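Local coordinates for DNA repair protein PprA (Deinococcus deserti, PDB 6MC8) that binds DNA and takes part in the repair of radiation-induced DNA damage and in genome segregation, probably by forming filaments, at residues A208-T213 and A295-A300; A176-T181 and V194-T199; L87-R92 and L105-A110. The protein carries 2 engineered substitutions. All coordinates share one frame; numbering follows the deposited sequence.

Contact 1: residues A208-T213 and A295-A300; sequences AWKVIT and ATRRLA. Engineered in segment 208-213: Lys-210 (natural residue Asp).
Val-211 meets Ala-300 where two helices of this largely helical part of the chain pack at a steep angle: the last turn of helix 200-213 lies against the C-terminal part of the long helix 274-304, their local axes 9.2 Å apart and crossing at -65°. The interface is small and built almost wholly from carbon atoms.

The apolar part centres on Val-211. Its CG2 methyl reaches Ala-300 CB at 3.7 Å and lies equally near the carbonyl oxygen of the same residue, so one branch of the valine covers both the methyl and the adjoining backbone. The CG1 branch stands anti to the backbone N (chi1 177°), which leaves CG2 beside that N and facing the alanine. Ala-300 is buried and also touches Ala-207, one turn back on helix 200-213, so that two alanines meet where the helices pack. Val-211 in turn rests on Leu-237 of helix 218-237.

The second group consists of aliphatic contacts of Lys-210, an engineered residue that replaces a natural aspartate. Its chain runs extended as far as CE and bends only at the last torsion, and its CD passes obliquely over the CG2 methyl of Thr-296 at 4.1 Å. The hydroxyl of that threonine is engaged by the carbonyl of Gln-292 in its own helix. Farther out, Lys-210 CE lies 4.3 Å from Arg-297 CG, a loose contact of methylenes, while the like charges stay well apart, with Lys-210 NZ 6.8 Å from Arg-297 NE.

Contact 2: residues A176-T181 and V194-T199; sequences AAQTWT and VHRPAT
The guanidinium of Arg-196 receives Ala-177 O at its edge, in plane: NE donates to this carbonyl over 2.8 Å, almost straight at 174° and nearly along the C=O axis. Gln-178 CB also lies at the edge, near the plane, while Thr-179 OG1 approaches obliquely. The bend at chi3 (-65°) brings NE to this carbonyl of the type I' turn 176-179; the Gln-178 and Arg-196 side chains cross at about a right angle, amide and guanidinium planes 57° apart. NH2 and NH1 continue to Asp-289, in a salt bridge, and Gln-292, both on helix 274-304. Of the rings, Trp-180 makes a cation-pi contact with Arg-137, and His-195 meets Trp-172.

Behind the turn the strands pair antiparallel. Trp-180 N donates to His-195 O and His-195 N to Trp-180 O, each at 2.7 Å. On the face of Thr-181 and Val-194, the methyl Val-194 CG1 packs on Thr-179 CG2 at 3.6 Å, above helix 274-304.

Replacing Arg-196 by alanine is likely to leave the Ala-177 carbonyl and the Asp-289 carboxylate without their partner and the turn less firmly held. A single cation thus links the tight turn to the long helix, its charge probably balanced by Asp-289.

Contact 3: residues L87-R92 and L105-A110; sequences LQHSAR and LLVDGA
Gln-88 and Asp-108 exchange two hydrogen bonds where strand 100-107 runs into its turn. The Asp-108 amide gives a nearly straight bond to Gln-88 O, 2.8 Å long, and the carboxylate answers: Gln-88 N donates to Asp-108 OD1 at 3.0 Å, meeting the oxygen from above the carboxylate plane. With CG anti to its own carbonyl carbon (chi1 -71°), the aspartate swings that oxygen back to the neighbouring chain. Farther along, Ser-90 and Leu-106 form a hydrogen-bonded antiparallel pair, joined through both backbone amides.

Two waters add to these bonds. One donates to Gln-88 O, accepts from Gly-109 N and hydrogen-bonds with Ser-90 OG at 2.6 Å, tying the turn to the strand beside it; the other lies between His-89 ND1 and Leu-106 O. NE2 of the histidine is bound to Leu-84 O, and its ring stacks on His-77, so this imidazole is held at both nitrogens.

Side chains pack on both faces. Val-107 CG1 rests on Leu-87 CD1 at 3.8 Å, and its CG2 branch runs alongside His-89. On the face of Ser-90 and Leu-106, the leucine methyl CD2 sits over one face of the Arg-92 guanidinium, 3.8 Å above the plane and offset toward its rim, the two side chains crossing at about a right angle. The Ser-90 hydroxyl lies against the leucine methylene, OG 3.2 Å from Leu-106 CB.

The contact forms the first hairpin, strands 89-95 and 100-107, of a three-stranded antiparallel meander; the type I' turn 107-110, with positive phi at Asp-108 and Gly-109, leads on to the third strand, 110-114.

In the fold
Contacts 2 and 3 each pair neighbouring strands, but in different antiparallel sheets, and their centres lie 26 Å apart on opposite sides of the chain's centre. Contact 1 is purely helical. Its centre is 20 Å from that of contact 2 and 34 Å from that of contact 3. Contacts 1 and 2 come nearest to each other, about 7 Å between closest atoms, and are linked twice: strand 189-195 is followed, after a short loop, by helix 200-213, and helix 274-304 passes both, supplying the partners of Arg-196 before it reaches residues 295-300. Gln-292 serves each of them, through its side chain in contact 2 and its carbonyl in contact 1.

Contact 1: residues A208-T213 and A295-A300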
ATOM      1  N   ALA A 208       8.013  44.255  -0.457  1.00 34.80           N
ATOM      2  CA  ALA A 208       8.791  45.486  -0.484  1.00 28.34           C
ATOM      3  C   ALA A 208       8.757  46.129  -1.862  1.00 35.05           C
ATOM      4  O   ALA A 208       8.734  47.357  -1.975  1.00 39.01           O
ATOM      5  CB  ALA A 208      10.229  45.208  -0.053  1.00 30.68           C
ATOM      6  N   TRP A 209       8.739  45.315  -2.921  1.00 35.04           N
ATOM      7  CA  TRP A 209       8.600  45.842  -4.275  1.00 34.15           C
ATOM      8  C   TRP A 209       7.236  46.479  -4.490  1.00 39.94           C
ATOM      9  O   TRP A 209       7.115  47.458  -5.231  1.00 43.65           O
ATOM     10  CB  TRP A 209       8.848  44.733  -5.301  1.00 36.68           C
ATOM     11  CG  TRP A 209       8.545  45.117  -6.732  1.00 51.58           C
ATOM     12  CD1 TRP A 209       7.468  44.722  -7.464  1.00 51.62           C
ATOM     13  CD2 TRP A 209       9.316  45.973  -7.590  1.00 51.33           C
ATOM     14  NE1 TRP A 209       7.519  45.268  -8.721  1.00 54.46           N
ATOM     15  CE2 TRP A 209       8.645  46.042  -8.823  1.00 54.35           C
ATOM     16  CE3 TRP A 209      10.507  46.685  -7.435  1.00 50.51           C
ATOM     17  CZ2 TRP A 209       9.128  46.793  -9.895  1.00 62.32           C
ATOM     18  CZ3 TRP A 209      10.984  47.429  -8.496  1.00 57.86           C
ATOM     19  CH2 TRP A 209      10.296  47.478  -9.710  1.00 60.25           C
ATOM     20  N   LYS A 210       6.200  45.950  -3.835  1.00 37.33           N
ATOM     21  CA  LYS A 210       4.860  46.498  -4.004  1.00 37.88           C
ATOM     22  C   LYS A 210       4.728  47.862  -3.335  1.00 37.34           C
ATOM     23  O   LYS A 210       4.049  48.753  -3.858  1.00 40.09           O
ATOM     24  CB  LYS A 210       3.824  45.519  -3.453  1.00 31.28           C
ATOM     25  CG  LYS A 210       2.395  45.958  -3.662  1.00 35.88           C
ATOM     26  CD  LYS A 210       1.396  44.964  -3.118  1.00 45.50           C
ATOM     27  CE  LYS A 210      -0.018  45.441  -3.384  1.00 41.08           C
ATOM     28  NZ  LYS A 210      -0.319  46.673  -2.609  1.00 32.34           N
ATOM     29  N   VAL A 211       5.382  48.049  -2.189  1.00 33.12           N
ATOM     30  CA  VAL A 211       5.307  49.329  -1.491  1.00 35.83           C
ATOM     31  C   VAL A 211       6.112  50.389  -2.235  1.00 36.54           C
ATOM     32  O   VAL A 211       5.663  51.529  -2.400  1.00 35.34           O
ATOM     33  CB  VAL A 211       5.783  49.170  -0.034  1.00 32.79           C
ATOM     34  CG1 VAL A 211       5.794  50.502   0.685  1.00 30.61           C
ATOM     35  CG2 VAL A 211       4.896  48.207   0.704  1.00 24.50           C
ATOM     36  N   ILE A 212       7.296  50.012  -2.728  1.00 38.45           N
ATOM     37  CA  ILE A 212       8.197  50.958  -3.385  1.00 36.25           C
ATOM     38  C   ILE A 212       7.632  51.409  -4.729  1.00 38.74           C
ATOM     39  O   ILE A 212       7.702  52.594  -5.078  1.00 40.86           O
ATOM     40  CB  ILE A 212       9.601  50.335  -3.515  1.00 33.06           C
ATOM     41  CG1 ILE A 212      10.241  50.219  -2.135  1.00 32.58           C
ATOM     42  CG2 ILE A 212      10.505  51.137  -4.429  1.00 37.03           C
ATOM     43  CD1 ILE A 212      11.487  49.394  -2.115  1.00 34.94           C
ATOM     44  N   THR A 213       7.023  50.489  -5.479  1.00 43.11           N
ATOM     45  CA  THR A 213       6.464  50.837  -6.783  1.00 45.02           C
ATOM     46  C   THR A 213       5.218  51.709  -6.633  1.00 37.74           C
ATOM     47  O   THR A 213       4.917  52.524  -7.512  1.00 41.17           O
ATOM     48  CB  THR A 213       6.163  49.553  -7.566  1.00 46.48           C
ATOM     49  OG1 THR A 213       7.321  48.713  -7.541  1.00 47.02           O
ATOM     50  CG2 THR A 213       5.845  49.839  -9.025  1.00 38.90           C
ATOM     51  N   ALA A 295      -0.684  36.984   0.770  1.00 27.72           N
ATOM     52  CA  ALA A 295       0.512  37.178   1.576  1.00 23.50           C
ATOM     53  C   ALA A 295       1.218  38.468   1.202  1.00 24.54           C
ATOM     54  O   ALA A 295       1.704  39.185   2.078  1.00 28.13           O
ATOM     55  CB  ALA A 295       1.462  35.999   1.404  1.00 26.68           C
ATOM     56  N   THR A 296       1.265  38.778  -0.094  1.00 25.28           N
ATOM     57  CA  THR A 296       1.950  39.974  -0.569  1.00 27.20           C
ATOM     58  C   THR A 296       1.269  41.243  -0.065  1.00 27.03           C
ATOM     59  O   THR A 296       1.942  42.219   0.277  1.00 24.49           O
ATOM     60  CB  THR A 296       2.022  39.941  -2.098  1.00 31.86           C
ATOM     61  OG1 THR A 296       2.699  38.749  -2.506  1.00 33.17           O
ATOM     62  CG2 THR A 296       2.781  41.124  -2.650  1.00 26.98           C
ATOM     63  N   ARG A 297      -0.059  41.222   0.065  1.00 27.64           N
ATOM     64  CA  ARG A 297      -0.758  42.400   0.567  1.00 26.87           C
ATOM     65  C   ARG A 297      -0.620  42.540   2.076  1.00 27.03           C
ATOM     66  O   ARG A 297      -0.470  43.654   2.587  1.00 31.84           O
ATOM     67  CB  ARG A 297      -2.233  42.352   0.182  1.00 37.07           C
ATOM     68  CG  ARG A 297      -2.518  42.718  -1.245  1.00 47.98           C
ATOM     69  CD  ARG A 297      -4.007  42.842  -1.462  1.00 46.72           C
ATOM     70  NE  ARG A 297      -4.666  41.553  -1.318  1.00 53.40           N
ATOM     71  CZ  ARG A 297      -4.832  40.694  -2.317  1.00 54.72           C
ATOM     72  NH1 ARG A 297      -4.392  40.997  -3.528  1.00 50.90           N
ATOM     73  NH2 ARG A 297      -5.442  39.537  -2.103  1.00 48.97           N
ATOM     74  N   ARG A 298      -0.663  41.427   2.807  1.00 25.76           N
ATOM     75  CA  ARG A 298      -0.649  41.526   4.262  1.00 21.91           C
ATOM     76  C   ARG A 298       0.748  41.842   4.771  1.00 27.71           C
ATOM     77  O   ARG A 298       0.902  42.464   5.825  1.00 30.20           O
ATOM     78  CB  ARG A 298      -1.203  40.245   4.898  1.00 19.41           C
ATOM     79  CG  ARG A 298      -0.335  39.004   4.788  1.00 31.89           C
ATOM     80  CD  ARG A 298      -1.089  37.770   5.244  1.00 31.87           C
ATOM     81  NE  ARG A 298      -1.454  37.817   6.653  1.00 33.80           N
ATOM     82  CZ  ARG A 298      -0.679  37.388   7.640  1.00 36.78           C
ATOM     83  NH1 ARG A 298       0.507  36.866   7.374  1.00 35.35           N
ATOM     84  NH2 ARG A 298      -1.098  37.472   8.891  1.00 31.91           N
ATOM     85  N   LEU A 299       1.776  41.459   4.016  1.00 27.32           N
ATOM     86  CA  LEU A 299       3.135  41.816   4.391  1.00 26.80           C
ATOM     87  C   LEU A 299       3.445  43.258   4.019  1.00 25.06           C
ATOM     88  O   LEU A 299       4.190  43.938   4.729  1.00 21.58           O
ATOM     89  CB  LEU A 299       4.122  40.864   3.728  1.00 29.34           C
ATOM     90  CG  LEU A 299       4.126  39.417   4.193  1.00 25.05           C
ATOM     91  CD1 LEU A 299       4.980  38.580   3.274  1.00 29.61           C
ATOM     92  CD2 LEU A 299       4.644  39.369   5.568  1.00 19.49           C
ATOM     93  N   ALA A 300       2.876  43.739   2.913  1.00 27.64           N
ATOM     94  CA  ALA A 300       3.095  45.120   2.500  1.00 26.20           C
ATOM     95  C   ALA A 300       2.408  46.095   3.446  1.00 27.33           C
ATOM     96  O   ALA A 300       2.879  47.220   3.637  1.00 27.80           O
ATOM     97  CB  ALA A 300       2.598  45.321   1.071  1.00 23.08           C
TER

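Contact 2: residues A176-T181 and V194-T199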
ATOM      1  N   ALA A 176       4.171  24.340 -14.350  1.00 32.19           N
ATOM      2  CA  ALA A 176       4.433  25.676 -14.953  1.00 36.45           C
ATOM      3  C   ALA A 176       4.430  26.766 -13.889  1.00 35.78           C
ATOM      4  O   ALA A 176       4.302  26.437 -12.763  1.00 32.47           O
ATOM      5  CB  ALA A 176       3.542  26.028 -16.118  1.00 36.35           C
ATOM      6  N   ALA A 177       4.697  28.006 -14.269  1.00 36.24           N
ATOM      7  CA  ALA A 177       4.586  29.195 -13.392  1.00 30.38           C
ATOM      8  C   ALA A 177       5.356  29.039 -12.080  1.00 30.35           C
ATOM      9  O   ALA A 177       4.830  29.453 -11.078  1.00 23.47           O
ATOM     10  CB  ALA A 177       3.132  29.451 -13.151  1.00 23.92           C
ATOM     11  N   GLN A 178       6.553  28.458 -12.149  1.00 31.69           N
ATOM     12  CA  GLN A 178       7.450  28.089 -11.026  1.00 31.73           C
ATOM     13  C   GLN A 178       6.740  27.069 -10.138  1.00 28.83           C
ATOM     14  O   GLN A 178       7.191  26.877  -9.065  1.00 30.10           O
ATOM     15  CB  GLN A 178       7.914  29.284 -10.207  1.00 29.93           C
ATOM     16  CG  GLN A 178       8.812  30.227 -10.943  1.00 32.64           C
ATOM     17  CD  GLN A 178       9.107  31.447 -10.112  1.00 38.36           C
ATOM     18  OE1 GLN A 178       8.610  31.612  -9.010  1.00 45.01           O
ATOM     19  NE2 GLN A 178       9.920  32.324 -10.645  1.00 37.81           N
ATOM     20  N   THR A 179       5.784  26.334 -10.680  1.00 27.97           N
ATOM     21  CA  THR A 179       4.955  25.431  -9.898  1.00 28.34           C
ATOM     22  C   THR A 179       5.352  23.982 -10.150  1.00 28.41           C
ATOM     23  O   THR A 179       5.532  23.564 -11.295  1.00 30.77           O
ATOM     24  CB  THR A 179       3.479  25.674 -10.245  1.00 28.23           C
ATOM     25  OG1 THR A 179       3.020  26.864  -9.592  1.00 29.59           O
ATOM     26  CG2 THR A 179       2.591  24.506  -9.923  1.00 30.25           C
ATOM     27  N   TRP A 180       5.511  23.230  -9.065  1.00 26.64           N
ATOM     28  CA  TRP A 180       5.789  21.805  -9.101  1.00 26.52           C
ATOM     29  C   TRP A 180       4.691  21.058  -8.360  1.00 25.75           C
ATOM     30  O   TRP A 180       4.143  21.552  -7.374  1.00 23.85           O
ATOM     31  CB  TRP A 180       7.154  21.526  -8.490  1.00 27.73           C
ATOM     32  CG  TRP A 180       8.261  21.935  -9.391  1.00 30.69           C
ATOM     33  CD1 TRP A 180       8.758  23.187  -9.557  1.00 27.98           C
ATOM     34  CD2 TRP A 180       9.054  21.077 -10.207  1.00 32.28           C
ATOM     35  NE1 TRP A 180       9.785  23.172 -10.460  1.00 33.93           N
ATOM     36  CE2 TRP A 180       9.988  21.883 -10.873  1.00 31.57           C
ATOM     37  CE3 TRP A 180       9.056  19.703 -10.452  1.00 30.12           C
ATOM     38  CZ2 TRP A 180      10.919  21.363 -11.757  1.00 28.12           C
ATOM     39  CZ3 TRP A 180       9.973  19.191 -11.328  1.00 30.12           C
ATOM     40  CH2 TRP A 180      10.896  20.018 -11.972  1.00 34.11           C
ATOM     41  N   THR A 181       4.355  19.868  -8.847  1.00 30.54           N
ATOM     42  CA  THR A 181       3.196  19.163  -8.327  1.00 26.12           C
ATOM     43  C   THR A 181       3.474  17.673  -8.178  1.00 28.77           C
ATOM     44  O   THR A 181       4.349  17.113  -8.841  1.00 23.98           O
ATOM     45  CB  THR A 181       1.960  19.413  -9.211  1.00 20.96           C
ATOM     46  OG1 THR A 181       0.811  18.805  -8.619  1.00 29.54           O
ATOM     47  CG2 THR A 181       2.158  18.874 -10.593  1.00 22.16           C
ATOM     48  N   VAL A 194       0.483  21.218  -4.731  1.00 23.15           N
ATOM     49  CA  VAL A 194       0.954  22.182  -5.715  1.00 20.17           C
ATOM     50  C   VAL A 194       1.890  23.144  -5.000  1.00 22.66           C
ATOM     51  O   VAL A 194       1.496  23.785  -4.022  1.00 24.68           O
ATOM     52  CB  VAL A 194      -0.223  22.916  -6.379  1.00 25.03           C
ATOM     53  CG1 VAL A 194       0.256  24.100  -7.152  1.00 27.77           C
ATOM     54  CG2 VAL A 194      -0.957  21.980  -7.305  1.00 27.19           C
ATOM     55  N   HIS A 195       3.123  23.244  -5.486  1.00 24.25           N
ATOM     56  CA  HIS A 195       4.203  23.907  -4.768  1.00 21.09           C
ATOM     57  C   HIS A 195       4.882  24.956  -5.634  1.00 23.68           C
ATOM     58  O   HIS A 195       5.365  24.646  -6.724  1.00 24.54           O
ATOM     59  CB  HIS A 195       5.232  22.883  -4.310  1.00 20.42           C
ATOM     60  CG  HIS A 195       6.402  23.471  -3.593  1.00 24.76           C
ATOM     61  ND1 HIS A 195       6.338  23.898  -2.287  1.00 19.80           N
ATOM     62  CD2 HIS A 195       7.672  23.696  -4.000  1.00 23.00           C
ATOM     63  CE1 HIS A 195       7.518  24.362  -1.920  1.00 22.98           C
ATOM     64  NE2 HIS A 195       8.343  24.253  -2.942  1.00 24.15           N
ATOM     65  N   ARG A 196       4.938  26.183  -5.134  1.00 25.46           N
ATOM     66  CA  ARG A 196       5.788  27.229  -5.700  1.00 25.48           C
ATOM     67  C   ARG A 196       6.707  27.704  -4.585  1.00 27.10           C
ATOM     68  O   ARG A 196       6.205  28.123  -3.522  1.00 22.82           O
ATOM     69  CB  ARG A 196       4.983  28.391  -6.271  1.00 25.06           C
ATOM     70  CG  ARG A 196       5.855  29.391  -7.006  1.00 29.52           C
ATOM     71  CD  ARG A 196       5.097  30.609  -7.479  1.00 21.04           C
ATOM     72  NE  ARG A 196       4.095  30.300  -8.485  1.00 25.67           N
ATOM     73  CZ  ARG A 196       2.792  30.420  -8.286  1.00 23.79           C
ATOM     74  NH1 ARG A 196       2.340  30.835  -7.117  1.00 23.19           N
ATOM     75  NH2 ARG A 196       1.943  30.124  -9.253  1.00 31.23           N
ATOM     76  N   PRO A 197       8.026  27.656  -4.774  1.00 26.42           N
ATOM     77  CA  PRO A 197       8.956  27.911  -3.664  1.00 27.06           C
ATOM     78  C   PRO A 197       8.930  29.353  -3.181  1.00 24.59           C
ATOM     79  O   PRO A 197       8.956  30.298  -3.970  1.00 25.76           O
ATOM     80  CB  PRO A 197      10.317  27.551  -4.265  1.00 22.70           C
ATOM     81  CG  PRO A 197      10.003  26.636  -5.374  1.00 28.11           C
ATOM     82  CD  PRO A 197       8.723  27.119  -5.949  1.00 28.11           C
ATOM     83  N   ALA A 198       8.878  29.509  -1.861  1.00 22.04           N
ATOM     84  CA  ALA A 198       8.846  30.818  -1.234  1.00 23.39           C
ATOM     85  C   ALA A 198       9.484  30.728   0.141  1.00 26.33           C
ATOM     86  O   ALA A 198       9.131  29.863   0.944  1.00 25.31           O
ATOM     87  CB  ALA A 198       7.416  31.350  -1.115  1.00 19.95           C
ATOM     88  N   THR A 199      10.431  31.616   0.397  1.00 26.66           N
ATOM     89  CA  THR A 199      11.002  31.830   1.712  1.00 22.95           C
ATOM     90  C   THR A 199      10.381  33.094   2.292  1.00 23.64           C
ATOM     91  O   THR A 199       9.749  33.865   1.562  1.00 23.46           O
ATOM     92  CB  THR A 199      12.534  31.957   1.641  1.00 26.12           C
ATOM     93  OG1 THR A 199      12.904  33.118   0.895  1.00 27.39           O
ATOM     94  CG2 THR A 199      13.138  30.732   0.998  1.00 22.68           C
TER

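Contact 3: residues L87-R92 and L105-A110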
ATOM      1  N   LEU A  87       5.758  13.232   8.448  1.00 26.00           N
ATOM      2  CA  LEU A  87       5.689  13.318   9.895  1.00 27.50           C
ATOM      3  C   LEU A  87       4.261  13.640  10.316  1.00 25.20           C
ATOM      4  O   LEU A  87       3.479  14.211   9.554  1.00 27.54           O
ATOM      5  CB  LEU A  87       6.648  14.390  10.421  1.00 26.99           C
ATOM      6  CG  LEU A  87       8.125  14.216  10.070  1.00 27.53           C
ATOM      7  CD1 LEU A  87       8.929  15.416  10.527  1.00 22.59           C
ATOM      8  CD2 LEU A  87       8.688  12.936  10.650  1.00 24.34           C
ATOM      9  N   GLN A  88       3.927  13.262  11.543  1.00 31.70           N
ATOM     10  CA  GLN A  88       2.609  13.518  12.104  1.00 25.19           C
ATOM     11  C   GLN A  88       2.692  14.687  13.074  1.00 27.91           C
ATOM     12  O   GLN A  88       3.465  14.648  14.033  1.00 28.01           O
ATOM     13  CB  GLN A  88       2.065  12.271  12.799  1.00 26.05           C
ATOM     14  CG  GLN A  88       0.667  12.428  13.359  1.00 40.17           C
ATOM     15  CD  GLN A  88       0.103  11.127  13.892  1.00 59.29           C
ATOM     16  OE1 GLN A  88       0.752  10.086  13.837  1.00 67.10           O
ATOM     17  NE2 GLN A  88      -1.113  11.182  14.417  1.00 52.92           N
ATOM     18  N   HIS A  89       1.898  15.721  12.816  1.00 31.24           N
ATOM     19  CA  HIS A  89       1.933  16.960  13.576  1.00 23.70           C
ATOM     20  C   HIS A  89       0.741  17.031  14.514  1.00 22.85           C
ATOM     21  O   HIS A  89      -0.377  16.672  14.137  1.00 30.23           O
ATOM     22  CB  HIS A  89       1.916  18.173  12.643  1.00 22.94           C
ATOM     23  CG  HIS A  89       3.078  18.236  11.704  1.00 26.08           C
ATOM     24  ND1 HIS A  89       4.340  18.610  12.103  1.00 28.22           N
ATOM     25  CD2 HIS A  89       3.164  17.984  10.378  1.00 24.34           C
ATOM     26  CE1 HIS A  89       5.155  18.580  11.066  1.00 29.66           C
ATOM     27  NE2 HIS A  89       4.466  18.202  10.007  1.00 24.90           N
ATOM     28  N   SER A  90       0.983  17.536  15.712  1.00 25.31           N
ATOM     29  CA  SER A  90      -0.070  17.708  16.740  1.00 26.34           C
ATOM     30  C   SER A  90       0.281  18.808  17.723  1.00 26.60           C
ATOM     31  O   SER A  90       1.411  19.193  17.801  1.00 27.32           O
ATOM     32  CB  SER A  90      -0.404  16.464  17.456  1.00 19.31           C
ATOM     33  OG  SER A  90       0.711  15.961  18.093  1.00 23.60           O
ATOM     34  N   ALA A  91      -0.725  19.312  18.405  1.00 26.77           N
ATOM     35  CA  ALA A  91      -0.495  20.345  19.419  1.00 27.41           C
ATOM     36  C   ALA A  91      -1.210  19.943  20.699  1.00 38.41           C
ATOM     37  O   ALA A  91      -2.164  19.171  20.641  1.00 29.63           O
ATOM     38  CB  ALA A  91      -0.964  21.673  18.932  1.00 29.25           C
ATOM     39  N   ARG A  92      -0.639  20.361  21.818  1.00 32.72           N
ATOM     40  CA  ARG A  92      -1.247  20.144  23.121  1.00 34.32           C
ATOM     41  C   ARG A  92      -1.099  21.404  23.957  1.00 39.69           C
ATOM     42  O   ARG A  92      -0.154  22.176  23.786  1.00 35.39           O
ATOM     43  CB  ARG A  92      -0.630  18.945  23.858  1.00 35.59           C
ATOM     44  CG  ARG A  92      -1.030  17.603  23.278  1.00 41.16           C
ATOM     45  CD  ARG A  92      -0.355  16.444  23.967  1.00 49.00           C
ATOM     46  NE  ARG A  92      -0.699  15.184  23.318  1.00 49.19           N
ATOM     47  CZ  ARG A  92      -0.167  14.011  23.633  1.00 51.53           C
ATOM     48  NH1 ARG A  92       0.746  13.930  24.588  1.00 52.61           N
ATOM     49  NH2 ARG A  92      -0.542  12.921  22.984  1.00 54.25           N
ATOM     50  N   LEU A 105       4.276  21.975  20.553  1.00 30.22           N
ATOM     51  CA  LEU A 105       4.151  21.530  19.173  1.00 22.88           C
ATOM     52  C   LEU A 105       4.804  20.162  19.046  1.00 26.45           C
ATOM     53  O   LEU A 105       5.997  20.014  19.321  1.00 26.07           O
ATOM     54  CB  LEU A 105       4.797  22.535  18.222  1.00 25.31           C
ATOM     55  CG  LEU A 105       4.158  23.920  18.202  1.00 24.74           C
ATOM     56  CD1 LEU A 105       4.971  24.862  17.345  1.00 23.36           C
ATOM     57  CD2 LEU A 105       2.728  23.843  17.703  1.00 27.32           C
ATOM     58  N   LEU A 106       4.027  19.170  18.635  1.00 25.60           N
ATOM     59  CA  LEU A 106       4.471  17.787  18.660  1.00 24.87           C
ATOM     60  C   LEU A 106       4.714  17.260  17.254  1.00 25.02           C
ATOM     61  O   LEU A 106       4.015  17.618  16.304  1.00 24.38           O
ATOM     62  CB  LEU A 106       3.459  16.889  19.379  1.00 24.48           C
ATOM     63  CG  LEU A 106       3.429  16.819  20.909  1.00 25.49           C
ATOM     64  CD1 LEU A 106       2.832  18.056  21.544  1.00 28.73           C
ATOM     65  CD2 LEU A 106       2.662  15.593  21.345  1.00 30.36           C
ATOM     66  N   VAL A 107       5.734  16.415  17.137  1.00 20.52           N
ATOM     67  CA  VAL A 107       6.049  15.691  15.913  1.00 21.81           C
ATOM     68  C   VAL A 107       6.173  14.221  16.274  1.00 30.64           C
ATOM     69  O   VAL A 107       7.048  13.852  17.067  1.00 30.83           O
ATOM     70  CB  VAL A 107       7.341  16.188  15.244  1.00 24.85           C
ATOM     71  CG1 VAL A 107       7.707  15.285  14.090  1.00 24.00           C
ATOM     72  CG2 VAL A 107       7.176  17.607  14.757  1.00 26.61           C
ATOM     73  N   ASP A 108       5.298  13.393  15.688  1.00 30.79           N
ATOM     74  CA  ASP A 108       5.224  11.944  15.915  1.00 25.36           C
ATOM     75  C   ASP A 108       5.045  11.606  17.393  1.00 26.95           C
ATOM     76  O   ASP A 108       5.596  10.630  17.900  1.00 35.75           O
ATOM     77  CB  ASP A 108       6.441  11.217  15.333  1.00 26.56           C
ATOM     78  CG  ASP A 108       6.446  11.197  13.820  1.00 28.75           C
ATOM     79  OD1 ASP A 108       5.358  11.245  13.216  1.00 36.62           O
ATOM     80  OD2 ASP A 108       7.537  11.110  13.232  1.00 25.24           O
ATOM     81  N   GLY A 109       4.266  12.426  18.092  1.00 24.82           N
ATOM     82  CA  GLY A 109       3.943  12.190  19.479  1.00 28.29           C
ATOM     83  C   GLY A 109       4.895  12.787  20.493  1.00 34.48           C
ATOM     84  O   GLY A 109       4.623  12.701  21.695  1.00 36.74           O
ATOM     85  N   ALA A 110       5.995  13.390  20.058  1.00 31.86           N
ATOM     86  CA  ALA A 110       6.967  13.946  20.974  1.00 28.18           C
ATOM     87  C   ALA A 110       7.023  15.459  20.829  1.00 30.33           C
ATOM     88  O   ALA A 110       6.996  15.967  19.701  1.00 31.65           O
ATOM     89  CB  ALA A 110       8.357  13.350  20.727  1.00 31.58           C
TER
HETATM   90  O   HOH W   1       2.205  14.261  16.718  1.00 23.26           O
HETATM   91  O   HOH W   2       4.422  19.960  14.758  1.00 25.81           O